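Local coordinates for magnesium and cobalt efflux protein (Bordetella parapertussis, PDB 3JTF) that binds AMP through its pair of CBS domains and probably takes part in the transport of magnesium and cobalt ions, at residues Q24-L29 / K58-Y63. Residues are numbered along the deposited sequence; the frame is centred on the assembly and turned at random.
Sequences QPLPQL and KDLLRY
Leu26 reaches across to Leu60 and Tyr63 from the first turn of helix 26-35, and its forked end is shared between them. With CG anti to the backbone N (chi1 -177°), the branch is carried out from the helix toward segment 58-63, where the two methyls take different partners. CD1 meets CD1 of Leu60 at 4.2 Å, methyl against methyl, while CD2 sits 3.6 Å from CD1 of Tyr63 and nearly as close to CE1 of the same ring. The methyl thus rests obliquely against one side bond of the ring.

The enclosed side of the contact is at Leu60. Its side chain is buried, touching Leu30 and Ile33 farther along helix 26-35, Ile71 and Leu74 of helix 71-74, and Leu61 of the second subunit. The solvent side is at Tyr63, which is exposed and whose one partner across this contact is the Leu26 methyl, although that touch is the closest of the two. Leu26 stands between them, partly exposed. The join is wholly apolar and small, burying 156 Å² over both sides, and the nearest CA atoms, those of Leu26 and Leu60, remain 9.2 Å apart.

On segment 58-63 itself, the edge of the Arg62 guanidinium faces Asp59: NE of Arg62 forms a salt bridge with OD1 of Asp59, its hydrogen bond long and weak at 3.3 Å.

The side chain of Leu60 lies about 13 Å from the bound AMP, so this is packing away from the nucleotide, within the first CBS domain of the pair: the start of helix 26-35 against the 3-10 segment that follows strand 51-56, in the beta-alpha-beta-beta-alpha order characteristic of the CBS fold.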
ATOM      1  N   GLN B  24       6.352  20.856  -9.007  1.00 21.39           N
ATOM      2  CA  GLN B  24       6.869  20.119 -10.149  1.00 23.11           C
ATOM      3  C   GLN B  24       5.769  19.851 -11.184  1.00 23.19           C
ATOM      4  O   GLN B  24       4.630  19.597 -10.811  1.00 23.64           O
ATOM      5  CB  GLN B  24       7.559  18.835  -9.693  1.00 23.29           C
ATOM      6  CG  GLN B  24       8.890  19.137  -8.980  1.00 27.49           C
ATOM      7  CD  GLN B  24       9.920  19.794  -9.929  1.00 34.54           C
ATOM      8  OE1 GLN B  24      10.330  19.181 -10.907  1.00 40.40           O
ATOM      9  NE2 GLN B  24      10.282  21.062  -9.664  1.00 38.37           N
ATOM     10  N   PRO B  25       6.092  19.957 -12.490  1.00 23.69           N
ATOM     11  CA  PRO B  25       5.077  19.557 -13.472  1.00 23.59           C
ATOM     12  C   PRO B  25       4.649  18.086 -13.376  1.00 22.59           C
ATOM     13  O   PRO B  25       5.455  17.206 -13.057  1.00 21.46           O
ATOM     14  CB  PRO B  25       5.760  19.786 -14.825  1.00 24.46           C
ATOM     15  CG  PRO B  25       6.914  20.669 -14.565  1.00 25.80           C
ATOM     16  CD  PRO B  25       7.334  20.427 -13.125  1.00 24.08           C
ATOM     17  N   LEU B  26       3.395  17.818 -13.716  1.00 22.07           N
ATOM     18  CA  LEU B  26       2.876  16.452 -13.694  1.00 21.57           C
ATOM     19  C   LEU B  26       3.803  15.368 -14.260  1.00 20.39           C
ATOM     20  O   LEU B  26       4.000  14.353 -13.603  1.00 18.85           O
ATOM     21  CB  LEU B  26       1.476  16.379 -14.331  1.00 22.22           C
ATOM     22  CG  LEU B  26       0.771  15.017 -14.306  1.00 23.01           C
ATOM     23  CD1 LEU B  26       0.707  14.421 -12.869  1.00 21.63           C
ATOM     24  CD2 LEU B  26      -0.645  15.160 -14.927  1.00 24.80           C
ATOM     25  N   PRO B  27       4.355  15.557 -15.475  1.00 20.33           N
ATOM     26  CA  PRO B  27       5.240  14.519 -16.004  1.00 20.09           C
ATOM     27  C   PRO B  27       6.443  14.182 -15.111  1.00 19.56           C
ATOM     28  O   PRO B  27       6.873  13.014 -15.045  1.00 18.10           O
ATOM     29  CB  PRO B  27       5.725  15.113 -17.321  1.00 20.36           C
ATOM     30  CG  PRO B  27       4.653  16.047 -17.717  1.00 20.46           C
ATOM     31  CD  PRO B  27       4.087  16.605 -16.476  1.00 20.54           C
ATOM     32  N   GLN B  28       6.966  15.204 -14.449  1.00 19.22           N
ATOM     33  CA  GLN B  28       8.046  15.019 -13.493  1.00 20.56           C
ATOM     34  C   GLN B  28       7.567  14.314 -12.232  1.00 18.11           C
ATOM     35  O   GLN B  28       8.251  13.431 -11.740  1.00 16.66           O
ATOM     36  CB  GLN B  28       8.698  16.359 -13.081  1.00 21.11           C
ATOM     37  CG  GLN B  28       9.137  17.332 -14.214  1.00 27.91           C
ATOM     38  CD  GLN B  28       9.727  16.639 -15.386  1.00 32.63           C
ATOM     39  OE1 GLN B  28       9.340  16.899 -16.531  1.00 36.82           O
ATOM     40  NE2 GLN B  28      10.661  15.713 -15.124  1.00 39.16           N
ATOM     41  N   LEU B  29       6.419  14.711 -11.694  1.00 18.56           N
ATOM     42  CA  LEU B  29       5.867  14.041 -10.497  1.00 18.58           C
ATOM     43  C   LEU B  29       5.652  12.552 -10.783  1.00 18.37           C
ATOM     44  O   LEU B  29       6.037  11.704  -9.980  1.00 17.51           O
ATOM     45  CB  LEU B  29       4.554  14.671 -10.015  1.00 20.44           C
ATOM     46  CG  LEU B  29       4.571  16.001  -9.264  1.00 23.45           C
ATOM     47  CD1 LEU B  29       3.152  16.614  -9.135  1.00 28.08           C
ATOM     48  CD2 LEU B  29       5.208  15.835  -7.894  1.00 25.44           C
ATOM     49  N   LYS B  58      -2.121   6.538  -6.481  1.00 21.76           N
ATOM     50  CA  LYS B  58      -3.180   6.037  -7.328  1.00 22.84           C
ATOM     51  C   LYS B  58      -4.249   7.104  -7.632  1.00 21.77           C
ATOM     52  O   LYS B  58      -4.921   7.039  -8.675  1.00 21.66           O
ATOM     53  CB  LYS B  58      -3.799   4.768  -6.732  1.00 23.85           C
ATOM     54  CG  LYS B  58      -4.663   4.964  -5.534  1.00 26.38           C
ATOM     55  CD  LYS B  58      -5.133   3.588  -4.964  1.00 33.08           C
ATOM     56  CE  LYS B  58      -6.615   3.307  -5.228  1.00 34.97           C
ATOM     57  NZ  LYS B  58      -6.891   1.795  -5.195  1.00 38.00           N
ATOM     58  N   ASP B  59      -4.364   8.105  -6.767  1.00 20.83           N
ATOM     59  CA  ASP B  59      -5.248   9.230  -7.038  1.00 20.54           C
ATOM     60  C   ASP B  59      -4.878  10.014  -8.289  1.00 19.57           C
ATOM     61  O   ASP B  59      -5.755  10.662  -8.900  1.00 18.64           O
ATOM     62  CB  ASP B  59      -5.356  10.150  -5.820  1.00 21.70           C
ATOM     63  CG  ASP B  59      -6.310   9.600  -4.753  1.00 23.71           C
ATOM     64  OD1 ASP B  59      -7.222   8.869  -5.158  1.00 27.52           O
ATOM     65  OD2 ASP B  59      -6.185   9.929  -3.540  1.00 25.46           O
ATOM     66  N   LEU B  60      -3.625   9.952  -8.716  1.00 18.38           N
ATOM     67  CA  LEU B  60      -3.266  10.656  -9.944  1.00 19.52           C
ATOM     68  C   LEU B  60      -3.946  10.034 -11.182  1.00 17.88           C
ATOM     69  O   LEU B  60      -3.983  10.662 -12.239  1.00 19.36           O
ATOM     70  CB  LEU B  60      -1.744  10.742 -10.136  1.00 19.64           C
ATOM     71  CG  LEU B  60      -0.987  11.735  -9.235  1.00 22.76           C
ATOM     72  CD1 LEU B  60       0.490  11.746  -9.622  1.00 24.85           C
ATOM     73  CD2 LEU B  60      -1.570  13.141  -9.378  1.00 21.06           C
ATOM     74  N   LEU B  61      -4.485   8.822 -11.054  1.00 16.74           N
ATOM     75  CA  LEU B  61      -5.262   8.220 -12.144  1.00 16.00           C
ATOM     76  C   LEU B  61      -6.524   9.018 -12.469  1.00 16.09           C
ATOM     77  O   LEU B  61      -7.087   8.855 -13.533  1.00 17.17           O
ATOM     78  CB  LEU B  61      -5.657   6.783 -11.824  1.00 15.78           C
ATOM     79  CG  LEU B  61      -4.458   5.844 -11.789  1.00 16.63           C
ATOM     80  CD1 LEU B  61      -4.906   4.499 -11.086  1.00 17.42           C
ATOM     81  CD2 LEU B  61      -3.887   5.632 -13.189  1.00 17.47           C
ATOM     82  N   ARG B  62      -6.961   9.859 -11.548  1.00 16.14           N
ATOM     83  CA  ARG B  62      -8.090  10.751 -11.813  1.00 16.87           C
ATOM     84  C   ARG B  62      -7.847  11.769 -12.925  1.00 16.29           C
ATOM     85  O   ARG B  62      -8.786  12.368 -13.418  1.00 14.99           O
ATOM     86  CB  ARG B  62      -8.471  11.459 -10.540  1.00 16.77           C
ATOM     87  CG  ARG B  62      -9.016  10.537  -9.484  1.00 18.14           C
ATOM     88  CD  ARG B  62      -9.150  11.297  -8.188  1.00 22.00           C
ATOM     89  NE  ARG B  62      -9.483  10.462  -7.038  1.00 27.20           N
ATOM     90  CZ  ARG B  62     -10.710  10.125  -6.648  1.00 31.00           C
ATOM     91  NH1 ARG B  62     -11.768  10.522  -7.326  1.00 31.78           N
ATOM     92  NH2 ARG B  62     -10.872   9.378  -5.557  1.00 34.38           N
ATOM     93  N   TYR B  63      -6.588  11.983 -13.313  1.00 17.52           N
ATOM     94  CA  TYR B  63      -6.258  12.781 -14.512  1.00 18.04           C
ATOM     95  C   TYR B  63      -7.016  12.261 -15.711  1.00 17.08           C
ATOM     96  O   TYR B  63      -7.383  13.038 -16.596  1.00 15.26           O
ATOM     97  CB  TYR B  63      -4.752  12.740 -14.828  1.00 19.76           C
ATOM     98  CG  TYR B  63      -4.276  13.435 -16.119  1.00 25.34           C
ATOM     99  CD1 TYR B  63      -3.996  14.819 -16.137  1.00 31.66           C
ATOM    100  CD2 TYR B  63      -4.043  12.707 -17.308  1.00 31.21           C
ATOM    101  CE1 TYR B  63      -3.523  15.466 -17.297  1.00 32.91           C
ATOM    102  CE2 TYR B  63      -3.569  13.364 -18.497  1.00 33.46           C
ATOM    103  CZ  TYR B  63      -3.314  14.730 -18.465  1.00 35.19           C
ATOM    104  OH  TYR B  63      -2.856  15.378 -19.589  1.00 39.66           O
TER